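Local structure of methionine gamma-lyase (Trichomonas vaginalis, 1PFF) at residues F67-V72 with T96-D101; Y146-T151 with W187-G192; A203-Q208 with M241-S246. The protein belongs to the Cys/Met metabolism family of pyridoxal-phosphate-dependent enzymes and assembles from four copies of a chain with the fold type I architecture of that superfamily. All coordinates share one frame; numbering follows the deposited sequence.

Contact 1. Residues F67-V72 with T96-D101; sequences FIDMAV and TLKVID
Lys98 and Asp69 join the two loops by charge. The lysine chain leaves extended, bends once at chi3 (88°), and brings NZ to 2.8 Å from Asp69 OD1 in a salt bridge. It descends on that oxygen from above the carboxylate plane, 58° out of it. From the opposite face the backbone N of Ala71 donates to the same Asp69 OD1 at 3.0 Å, closing an Asx turn at the start of the type I beta turn Asp69 to Val72.

Apolar contacts flank the pair. The methylenes of Lys98 run alongside Ala71, whose CB is 3.8 Å from Lys98 CD. Farther along, CB of Met70 meets Ile100 CD1 at 4.1 Å, while the rest of the methionine chain leads away toward Ile41 of strand 39-43.

One water bridges the backbones, donating to Met70 O and accepting from Asp101 N at 2.9 Å.

The ammonium also forms salt bridges with Asp43, its strongest partner, and Asp44; Asp43 takes the N-H of Met70 as well. Three carboxylates around one lysine would probably favour its charged form, and the shared Asp69 OD1 ties the turn after strand 64-68 to the loop before helix 102-109.

Contact 2. Residues Y146-T151 with W187-G192; sequences YINGHT and WLITRG
Asn148 and Ile189 are brought together by their torsions. In Asn148 CG is anti to the backbone N (chi1 -174°), which carries the amide toward the helix, and in Ile189 the chi2 of -61° folds CD1 over to meet it. The two side chains cross at about a right angle. The methyl tip CD1 of Ile189 lies 3.4 Å from Asn148 CB and reaches the amide oxygen as well.

Beside this pair, Ile147 and Ile189 meet through their branch methyls, with CG2 to CG2 at 3.6 Å. The longer arm of Ile147 turns away from the segment 187-192, and its side chain also touches Ile7 of helix 2-11.

Where the backbones close in, Gly149 and Gly192 bring their CA atoms to 4.7 Å. A CA-H...O contact runs from Gly192 CA to Ile147 O at 3.5 Å. Gly192 has no side chain, and its backbone comes right up to that carbonyl. Arg199, farther along the same helix, donates to Ile147 O and Gly192 O.

Direct polar bonding is replaced here by a water with three partners. It donates to Asn148 OD1 and to Leu188 O, and accepts from Gly149 N at 3.0 Å. ND2 of Asn148 makes weak bonds to His150 O and to Asp152.

Across the subunit boundary, Arg191 bonds to His150 O of the second subunit. The packing thus docks the loop between strands 138-142 and 156-160 of the seven-stranded sheet onto the start of long helix 183-216, beside a subunit interface of this fold type I assembly.

Contact 3. Residues A203-Q208 with M241-S246; sequences AAENAQ and MKMFGS
Gly245 O is approached by several groups from the helix and beyond. Ala204 CA makes a CA-H...O contact with Gly245 O at 3.5 Å (148° at the hydrogen), and the methyl CB of Ala207 lies 3.4 Å from the same oxygen. Its conventional hydrogen bond comes from Tyr225 OH. A second polar link is a water that donates to Ala204 O and accepts from Phe244 N at 2.9 Å.

Small side chains let the backbones come close. Ala203 CB sits 3.5 Å from Ser246 CB, and Ala204 CB packs on Met243 CB at 3.8 Å. Met243 then runs along the helix flank and, bent at chi3 (100°), sets its methyl CE 3.4 Å from Glu205 CG. At the other end the Gln208 side chain runs alongside that of Phe244 in the same direction. Their amide and ring planes stand 68° apart, with Gln208 OE1 approaching Phe244 CD1 obliquely; the amide nitrogen goes to Glu212.

The loop leaving helix 234-240 thus passes along one side of helix 183-216 just before strand 247-251 begins. On another side of that helix, Asn206 packs against helix 316-328.

How the contacts relate
The three contacts follow one another along the chain, each closing before the next opens. Contact 1 lies at the end of edge strand 64-68 of the seven-stranded sheet, about 29 Å centre to centre from contact 2, on the opposite side of the chain's centre. Contact 3 stands about 19 Å from each, again between centres. Contacts 2 and 3 share helix 183-216 and meet directly, by a probable hydrogen bond of 2.8 Å between Tyr146 OH and Ser246 OG. Helix 234-240 leads into contact 3 and also touches contact 1 through Val99. Contacts 2 and 3 thus fasten the long helix to a loop of each sheet, connecting the two halves of the subunit, and contact 1 joins loops beside the seven-stranded sheet.

Contact 1. Residues F67-V72 with T96-D101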
loop_
_atom_site.group_PDB
_atom_site.type_symbol
_atom_site.label_atom_id
_atom_site.label_comp_id
_atom_site.label_asym_id
_atom_site.label_seq_id
_atom_site.Cartn_x
_atom_site.Cartn_y
_atom_site.Cartn_z
ATOM N N PHE A 67 -34.494 -20.184 -13.953
ATOM C CA PHE A 67 -33.208 -20.540 -14.574
ATOM C C PHE A 67 -33.480 -21.286 -15.873
ATOM O O PHE A 67 -34.155 -22.320 -15.874
ATOM C CB PHE A 67 -32.350 -21.421 -13.659
ATOM C CG PHE A 67 -31.948 -20.761 -12.378
ATOM C CD1 PHE A 67 -32.662 -21.010 -11.203
ATOM C CD2 PHE A 67 -30.860 -19.886 -12.338
ATOM C CE1 PHE A 67 -32.291 -20.398 -9.999
ATOM C CE2 PHE A 67 -30.479 -19.269 -11.131
ATOM C CZ PHE A 67 -31.200 -19.536 -9.963
ATOM N N ILE A 68 -32.973 -20.755 -16.982
ATOM C CA ILE A 68 -33.264 -21.330 -18.298
ATOM C C ILE A 68 -31.991 -21.479 -19.136
ATOM O O ILE A 68 -30.985 -20.801 -18.890
ATOM C CB ILE A 68 -34.301 -20.455 -19.055
ATOM C CG1 ILE A 68 -33.651 -19.141 -19.534
ATOM C CG2 ILE A 68 -35.541 -20.170 -18.164
ATOM C CD1 ILE A 68 -34.466 -18.386 -20.569
ATOM N N ASP A 69 -32.040 -22.354 -20.132
ATOM C CA ASP A 69 -30.911 -22.481 -21.050
ATOM C C ASP A 69 -31.019 -21.400 -22.116
ATOM O O ASP A 69 -31.818 -21.506 -23.049
ATOM C CB ASP A 69 -30.880 -23.880 -21.662
ATOM C CG ASP A 69 -29.698 -24.100 -22.591
ATOM O OD1 ASP A 69 -28.940 -23.143 -22.887
ATOM O OD2 ASP A 69 -29.464 -25.221 -23.090
ATOM N N MET A 70 -30.215 -20.350 -21.977
ATOM C CA MET A 70 -30.324 -19.205 -22.882
ATOM C C MET A 70 -29.644 -19.397 -24.249
ATOM O O MET A 70 -29.661 -18.486 -25.090
ATOM C CB MET A 70 -29.823 -17.931 -22.200
ATOM C CG MET A 70 -30.755 -17.421 -21.111
ATOM S SD MET A 70 -30.178 -15.827 -20.516
ATOM C CE MET A 70 -31.389 -15.502 -19.256
ATOM N N ALA A 71 -29.054 -20.569 -24.472
ATOM C CA ALA A 71 -28.525 -20.919 -25.793
ATOM C C ALA A 71 -29.618 -21.537 -26.681
ATOM O O ALA A 71 -29.411 -21.736 -27.874
ATOM C CB ALA A 71 -27.317 -21.859 -25.665
ATOM N N VAL A 72 -30.780 -21.830 -26.101
ATOM C CA VAL A 72 -31.916 -22.334 -26.875
ATOM C C VAL A 72 -32.640 -21.131 -27.498
ATOM O O VAL A 72 -33.091 -20.249 -26.772
ATOM C CB VAL A 72 -32.896 -23.169 -26.000
ATOM C CG1 VAL A 72 -34.094 -23.677 -26.825
ATOM C CG2 VAL A 72 -32.165 -24.349 -25.348
ATOM N N THR A 96 -18.634 -25.396 -19.060
ATOM C CA THR A 96 -18.263 -25.965 -20.355
ATOM C C THR A 96 -18.284 -24.959 -21.503
ATOM O O THR A 96 -18.373 -25.354 -22.668
ATOM C CB THR A 96 -19.151 -27.173 -20.684
ATOM O OG1 THR A 96 -20.516 -26.812 -20.465
ATOM C CG2 THR A 96 -18.902 -28.324 -19.696
ATOM N N LEU A 97 -18.232 -23.675 -21.149
ATOM C CA LEU A 97 -18.001 -22.573 -22.093
ATOM C C LEU A 97 -19.141 -22.440 -23.101
ATOM O O LEU A 97 -18.929 -22.106 -24.270
ATOM C CB LEU A 97 -16.650 -22.742 -22.818
ATOM C CG LEU A 97 -15.270 -22.523 -22.161
ATOM C CD1 LEU A 97 -15.137 -21.126 -21.551
ATOM C CD2 LEU A 97 -14.935 -23.594 -21.132
ATOM N N LYS A 98 -20.355 -22.725 -22.642
ATOM C CA LYS A 98 -21.533 -22.500 -23.469
ATOM C C LYS A 98 -21.549 -21.054 -23.951
ATOM O O LYS A 98 -21.287 -20.123 -23.175
ATOM C CB LYS A 98 -22.797 -22.810 -22.685
ATOM C CG LYS A 98 -24.069 -22.794 -23.539
ATOM C CD LYS A 98 -25.275 -23.145 -22.676
ATOM C CE LYS A 98 -25.866 -21.888 -22.019
ATOM N NZ LYS A 98 -26.941 -22.283 -21.058
ATOM N N VAL A 99 -21.862 -20.866 -25.229
ATOM C CA VAL A 99 -21.882 -19.527 -25.813
ATOM C C VAL A 99 -23.317 -19.027 -25.982
ATOM O O VAL A 99 -24.156 -19.714 -26.565
ATOM C CB VAL A 99 -21.150 -19.498 -27.185
ATOM C CG1 VAL A 99 -21.275 -18.124 -27.824
ATOM C CG2 VAL A 99 -19.672 -19.898 -27.026
ATOM N N ILE A 100 -23.601 -17.840 -25.461
ATOM C CA ILE A 100 -24.919 -17.232 -25.633
ATOM C C ILE A 100 -24.817 -16.048 -26.595
ATOM O O ILE A 100 -23.947 -15.176 -26.434
ATOM C CB ILE A 100 -25.510 -16.809 -24.263
ATOM C CG1 ILE A 100 -25.686 -18.044 -23.368
ATOM C CG2 ILE A 100 -26.846 -16.059 -24.448
ATOM C CD1 ILE A 100 -25.752 -17.730 -21.845
ATOM N N ASP A 101 -25.707 -16.028 -27.589
ATOM C CA ASP A 101 -25.766 -14.942 -28.553
ATOM C C ASP A 101 -26.272 -13.660 -27.877
ATOM O O ASP A 101 -27.470 -13.521 -27.597
ATOM C CB ASP A 101 -26.660 -15.346 -29.733
ATOM C CG ASP A 101 -26.574 -14.378 -30.890
ATOM O OD1 ASP A 101 -26.693 -14.839 -32.041
ATOM O OD2 ASP A 101 -26.413 -13.146 -30.757
HETATM O O HOH W 1 -28.019 -17.802 -27.709
#

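Contact 2. Residues Y146-T151 with W187-G192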
loop_
_atom_site.group_PDB
_atom_site.type_symbol
_atom_site.label_atom_id
_atom_site.label_comp_id
_atom_site.label_asym_id
_atom_site.label_seq_id
_atom_site.Cartn_x
_atom_site.Cartn_y
_atom_site.Cartn_z
ATOM N N TYR A 146 -8.802 -10.970 -15.126
ATOM C CA TYR A 146 -8.036 -10.419 -16.244
ATOM C C TYR A 146 -7.641 -8.954 -16.111
ATOM O O TYR A 146 -6.551 -8.567 -16.534
ATOM C CB TYR A 146 -8.763 -10.668 -17.571
ATOM C CG TYR A 146 -8.933 -12.138 -17.864
ATOM C CD1 TYR A 146 -10.126 -12.800 -17.558
ATOM C CD2 TYR A 146 -7.882 -12.884 -18.412
ATOM C CE1 TYR A 146 -10.281 -14.167 -17.809
ATOM C CE2 TYR A 146 -8.024 -14.241 -18.664
ATOM C CZ TYR A 146 -9.223 -14.880 -18.364
ATOM O OH TYR A 146 -9.356 -16.227 -18.621
ATOM N N ILE A 147 -8.514 -8.139 -15.535
ATOM C CA ILE A 147 -8.241 -6.708 -15.479
ATOM C C ILE A 147 -7.039 -6.431 -14.563
ATOM O O ILE A 147 -6.125 -5.700 -14.956
ATOM C CB ILE A 147 -9.525 -5.888 -15.139
ATOM C CG1 ILE A 147 -10.552 -6.069 -16.269
ATOM C CG2 ILE A 147 -9.205 -4.410 -15.005
ATOM C CD1 ILE A 147 -11.967 -5.713 -15.908
ATOM N N ASN A 148 -7.026 -7.055 -13.383
ATOM C CA ASN A 148 -5.855 -7.032 -12.500
ATOM C C ASN A 148 -4.694 -7.840 -13.078
ATOM O O ASN A 148 -4.898 -8.909 -13.650
ATOM C CB ASN A 148 -6.197 -7.582 -11.111
ATOM C CG ASN A 148 -5.042 -7.435 -10.122
ATOM O OD1 ASN A 148 -4.464 -6.359 -9.984
ATOM N ND2 ASN A 148 -4.699 -8.520 -9.441
ATOM N N GLY A 149 -3.474 -7.338 -12.902
ATOM C CA GLY A 149 -2.298 -7.985 -13.459
ATOM C C GLY A 149 -1.748 -9.173 -12.686
ATOM O O GLY A 149 -0.737 -9.748 -13.092
ATOM N N HIS A 150 -2.413 -9.545 -11.590
ATOM C CA HIS A 150 -1.941 -10.593 -10.675
ATOM C C HIS A 150 -3.152 -11.352 -10.096
ATOM O O HIS A 150 -4.259 -11.242 -10.622
ATOM C CB HIS A 150 -1.071 -9.955 -9.573
ATOM C CG HIS A 150 -0.268 -10.936 -8.769
ATOM N ND1 HIS A 150 0.830 -11.615 -9.288
ATOM C CD2 HIS A 150 -0.401 -11.342 -7.475
ATOM C CE1 HIS A 150 1.334 -12.402 -8.352
ATOM N NE2 HIS A 150 0.605 -12.255 -7.242
ATOM N N THR A 151 -2.940 -12.121 -9.029
ATOM C CA THR A 151 -4.012 -12.874 -8.364
ATOM C C THR A 151 -4.274 -12.398 -6.924
ATOM O O THR A 151 -4.920 -13.101 -6.138
ATOM C CB THR A 151 -3.670 -14.387 -8.341
ATOM O OG1 THR A 151 -2.338 -14.573 -7.846
ATOM C CG2 THR A 151 -3.614 -14.964 -9.751
ATOM N N TRP A 187 -6.104 1.204 -7.241
ATOM C CA TRP A 187 -4.876 1.721 -7.834
ATOM C C TRP A 187 -4.162 0.621 -8.624
ATOM O O TRP A 187 -3.794 0.825 -9.785
ATOM C CB TRP A 187 -3.981 2.328 -6.747
ATOM C CG TRP A 187 -2.576 2.565 -7.175
ATOM C CD1 TRP A 187 -2.142 3.437 -8.133
ATOM C CD2 TRP A 187 -1.414 1.909 -6.671
ATOM N NE1 TRP A 187 -0.775 3.364 -8.251
ATOM C CE2 TRP A 187 -0.301 2.434 -7.364
ATOM C CE3 TRP A 187 -1.194 0.926 -5.692
ATOM C CZ2 TRP A 187 1.010 2.013 -7.116
ATOM C CZ3 TRP A 187 0.112 0.506 -5.442
ATOM C CH2 TRP A 187 1.197 1.052 -6.154
ATOM N N LEU A 188 -4.004 -0.546 -7.998
ATOM C CA LEU A 188 -3.429 -1.729 -8.641
ATOM C C LEU A 188 -4.189 -2.165 -9.890
ATOM O O LEU A 188 -3.576 -2.546 -10.890
ATOM C CB LEU A 188 -3.346 -2.901 -7.652
ATOM C CG LEU A 188 -2.222 -2.870 -6.610
ATOM C CD1 LEU A 188 -2.294 -4.075 -5.670
ATOM C CD2 LEU A 188 -0.848 -2.777 -7.281
ATOM N N ILE A 189 -5.520 -2.109 -9.831
ATOM C CA ILE A 189 -6.345 -2.454 -10.990
ATOM C C ILE A 189 -6.106 -1.459 -12.121
ATOM O O ILE A 189 -5.975 -1.860 -13.284
ATOM C CB ILE A 189 -7.855 -2.501 -10.623
ATOM C CG1 ILE A 189 -8.126 -3.492 -9.485
ATOM C CG2 ILE A 189 -8.704 -2.855 -11.843
ATOM C CD1 ILE A 189 -7.751 -4.912 -9.789
ATOM N N THR A 190 -6.052 -0.170 -11.768
ATOM C CA THR A 190 -5.774 0.907 -12.723
ATOM C C THR A 190 -4.451 0.668 -13.459
ATOM O O THR A 190 -4.363 0.886 -14.660
ATOM C CB THR A 190 -5.766 2.292 -12.012
ATOM O OG1 THR A 190 -7.091 2.612 -11.570
ATOM C CG2 THR A 190 -5.450 3.424 -12.992
ATOM N N ARG A 191 -3.437 0.215 -12.726
ATOM C CA ARG A 191 -2.136 -0.114 -13.313
ATOM C C ARG A 191 -2.240 -1.365 -14.188
ATOM O O ARG A 191 -1.591 -1.460 -15.240
ATOM C CB ARG A 191 -1.086 -0.308 -12.222
ATOM C CG ARG A 191 -0.771 0.953 -11.399
ATOM C CD ARG A 191 -0.562 2.234 -12.220
ATOM N NE ARG A 191 0.748 2.269 -12.880
ATOM C CZ ARG A 191 1.244 3.323 -13.531
ATOM N NH1 ARG A 191 0.555 4.455 -13.620
ATOM N NH2 ARG A 191 2.437 3.244 -14.098
ATOM N N GLY A 192 -3.064 -2.311 -13.746
ATOM C CA GLY A 192 -3.384 -3.499 -14.511
ATOM C C GLY A 192 -3.923 -3.237 -15.904
ATOM O O GLY A 192 -3.642 -4.012 -16.807
HETATM O O HOH W 2 -2.097 -5.192 -11.350
#

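Contact 3. Residues A203-Q208 with M241-S246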
loop_
_atom_site.group_PDB
_atom_site.type_symbol
_atom_site.label_atom_id
_atom_site.label_comp_id
_atom_site.label_asym_id
_atom_site.label_seq_id
_atom_site.Cartn_x
_atom_site.Cartn_y
_atom_site.Cartn_z
ATOM N N ALA A 203 -2.877 -14.764 -23.774
ATOM C CA ALA A 203 -3.551 -15.939 -23.195
ATOM C C ALA A 203 -4.520 -16.592 -24.185
ATOM O O ALA A 203 -4.547 -17.823 -24.305
ATOM C CB ALA A 203 -4.267 -15.582 -21.904
ATOM N N ALA A 204 -5.313 -15.775 -24.883
ATOM C CA ALA A 204 -6.273 -16.301 -25.863
ATOM C C ALA A 204 -5.566 -16.972 -27.033
ATOM O O ALA A 204 -6.012 -18.015 -27.513
ATOM C CB ALA A 204 -7.226 -15.207 -26.366
ATOM N N GLU A 205 -4.483 -16.346 -27.502
ATOM C CA GLU A 205 -3.641 -16.913 -28.552
ATOM C C GLU A 205 -3.109 -18.269 -28.151
ATOM O O GLU A 205 -3.185 -19.214 -28.932
ATOM C CB GLU A 205 -2.459 -15.993 -28.855
ATOM C CG GLU A 205 -2.632 -15.210 -30.129
ATOM C CD GLU A 205 -1.795 -13.942 -30.166
ATOM O OE1 GLU A 205 -0.762 -13.866 -29.466
ATOM O OE2 GLU A 205 -2.198 -13.012 -30.888
ATOM N N ASN A 206 -2.544 -18.341 -26.944
ATOM C CA ASN A 206 -2.067 -19.590 -26.382
ATOM C C ASN A 206 -3.218 -20.578 -26.300
ATOM O O ASN A 206 -3.058 -21.739 -26.637
ATOM C CB ASN A 206 -1.487 -19.376 -24.978
ATOM C CG ASN A 206 -0.108 -18.712 -24.991
ATOM O OD1 ASN A 206 0.481 -18.471 -26.048
ATOM N ND2 ASN A 206 0.409 -18.409 -23.798
ATOM N N ALA A 207 -4.383 -20.107 -25.858
ATOM C CA ALA A 207 -5.507 -21.011 -25.620
ATOM C C ALA A 207 -6.004 -21.701 -26.896
ATOM O O ALA A 207 -6.299 -22.893 -26.866
ATOM C CB ALA A 207 -6.656 -20.286 -24.889
ATOM N N GLN A 208 -6.085 -20.967 -28.010
ATOM C CA GLN A 208 -6.444 -21.585 -29.304
ATOM C C GLN A 208 -5.502 -22.765 -29.588
ATOM O O GLN A 208 -5.945 -23.858 -29.957
ATOM C CB GLN A 208 -6.403 -20.561 -30.457
ATOM C CG GLN A 208 -6.906 -21.111 -31.812
ATOM C CD GLN A 208 -8.394 -21.483 -31.794
ATOM O OE1 GLN A 208 -9.208 -20.733 -31.268
ATOM N NE2 GLN A 208 -8.743 -22.626 -32.385
ATOM N N MET A 241 -16.830 -12.144 -30.343
ATOM C CA MET A 241 -15.553 -12.228 -29.619
ATOM C C MET A 241 -14.387 -11.998 -30.588
ATOM O O MET A 241 -14.312 -12.674 -31.604
ATOM C CB MET A 241 -15.386 -13.611 -28.970
ATOM C CG MET A 241 -16.474 -14.011 -27.967
ATOM S SD MET A 241 -16.171 -15.620 -27.233
ATOM C CE MET A 241 -14.994 -15.190 -25.906
ATOM N N LYS A 242 -13.494 -11.053 -30.286
ATOM C CA LYS A 242 -12.329 -10.799 -31.151
ATOM C C LYS A 242 -11.352 -11.971 -31.130
ATOM O O LYS A 242 -10.669 -12.234 -32.122
ATOM C CB LYS A 242 -11.596 -9.513 -30.761
ATOM C CG LYS A 242 -12.461 -8.274 -30.816
ATOM C CD LYS A 242 -11.617 -7.006 -30.605
ATOM C CE LYS A 242 -12.489 -5.790 -30.333
ATOM N NZ LYS A 242 -13.577 -5.655 -31.335
ATOM N N MET A 243 -11.267 -12.633 -29.980
ATOM C CA MET A 243 -10.566 -13.907 -29.823
ATOM C C MET A 243 -11.423 -14.737 -28.873
ATOM O O MET A 243 -12.382 -14.225 -28.299
ATOM C CB MET A 243 -9.168 -13.712 -29.235
ATOM C CG MET A 243 -8.242 -12.793 -30.048
ATOM S SD MET A 243 -6.667 -12.613 -29.156
ATOM C CE MET A 243 -5.685 -13.679 -29.941
ATOM N N PHE A 244 -11.074 -16.003 -28.686
ATOM C CA PHE A 244 -12.013 -16.924 -28.053
ATOM C C PHE A 244 -11.842 -17.162 -26.549
ATOM O O PHE A 244 -12.423 -18.108 -26.005
ATOM C CB PHE A 244 -12.050 -18.229 -28.848
ATOM C CG PHE A 244 -12.502 -18.045 -30.273
ATOM C CD1 PHE A 244 -11.562 -17.940 -31.302
ATOM C CD2 PHE A 244 -13.860 -17.960 -30.584
ATOM C CE1 PHE A 244 -11.962 -17.772 -32.612
ATOM C CE2 PHE A 244 -14.283 -17.791 -31.902
ATOM C CZ PHE A 244 -13.334 -17.693 -32.923
ATOM N N GLY A 245 -11.084 -16.276 -25.890
ATOM C CA GLY A 245 -10.831 -16.354 -24.459
ATOM C C GLY A 245 -9.713 -17.316 -24.076
ATOM O O GLY A 245 -9.145 -17.994 -24.942
ATOM N N SER A 246 -9.396 -17.399 -22.784
ATOM C CA SER A 246 -8.309 -18.291 -22.349
ATOM C C SER A 246 -8.783 -19.413 -21.414
ATOM O O SER A 246 -7.977 -20.159 -20.859
ATOM C CB SER A 246 -7.156 -17.495 -21.733
ATOM O OG SER A 246 -7.626 -16.589 -20.754
HETATM O O HOH W 3 -8.555 -17.268 -29.390
#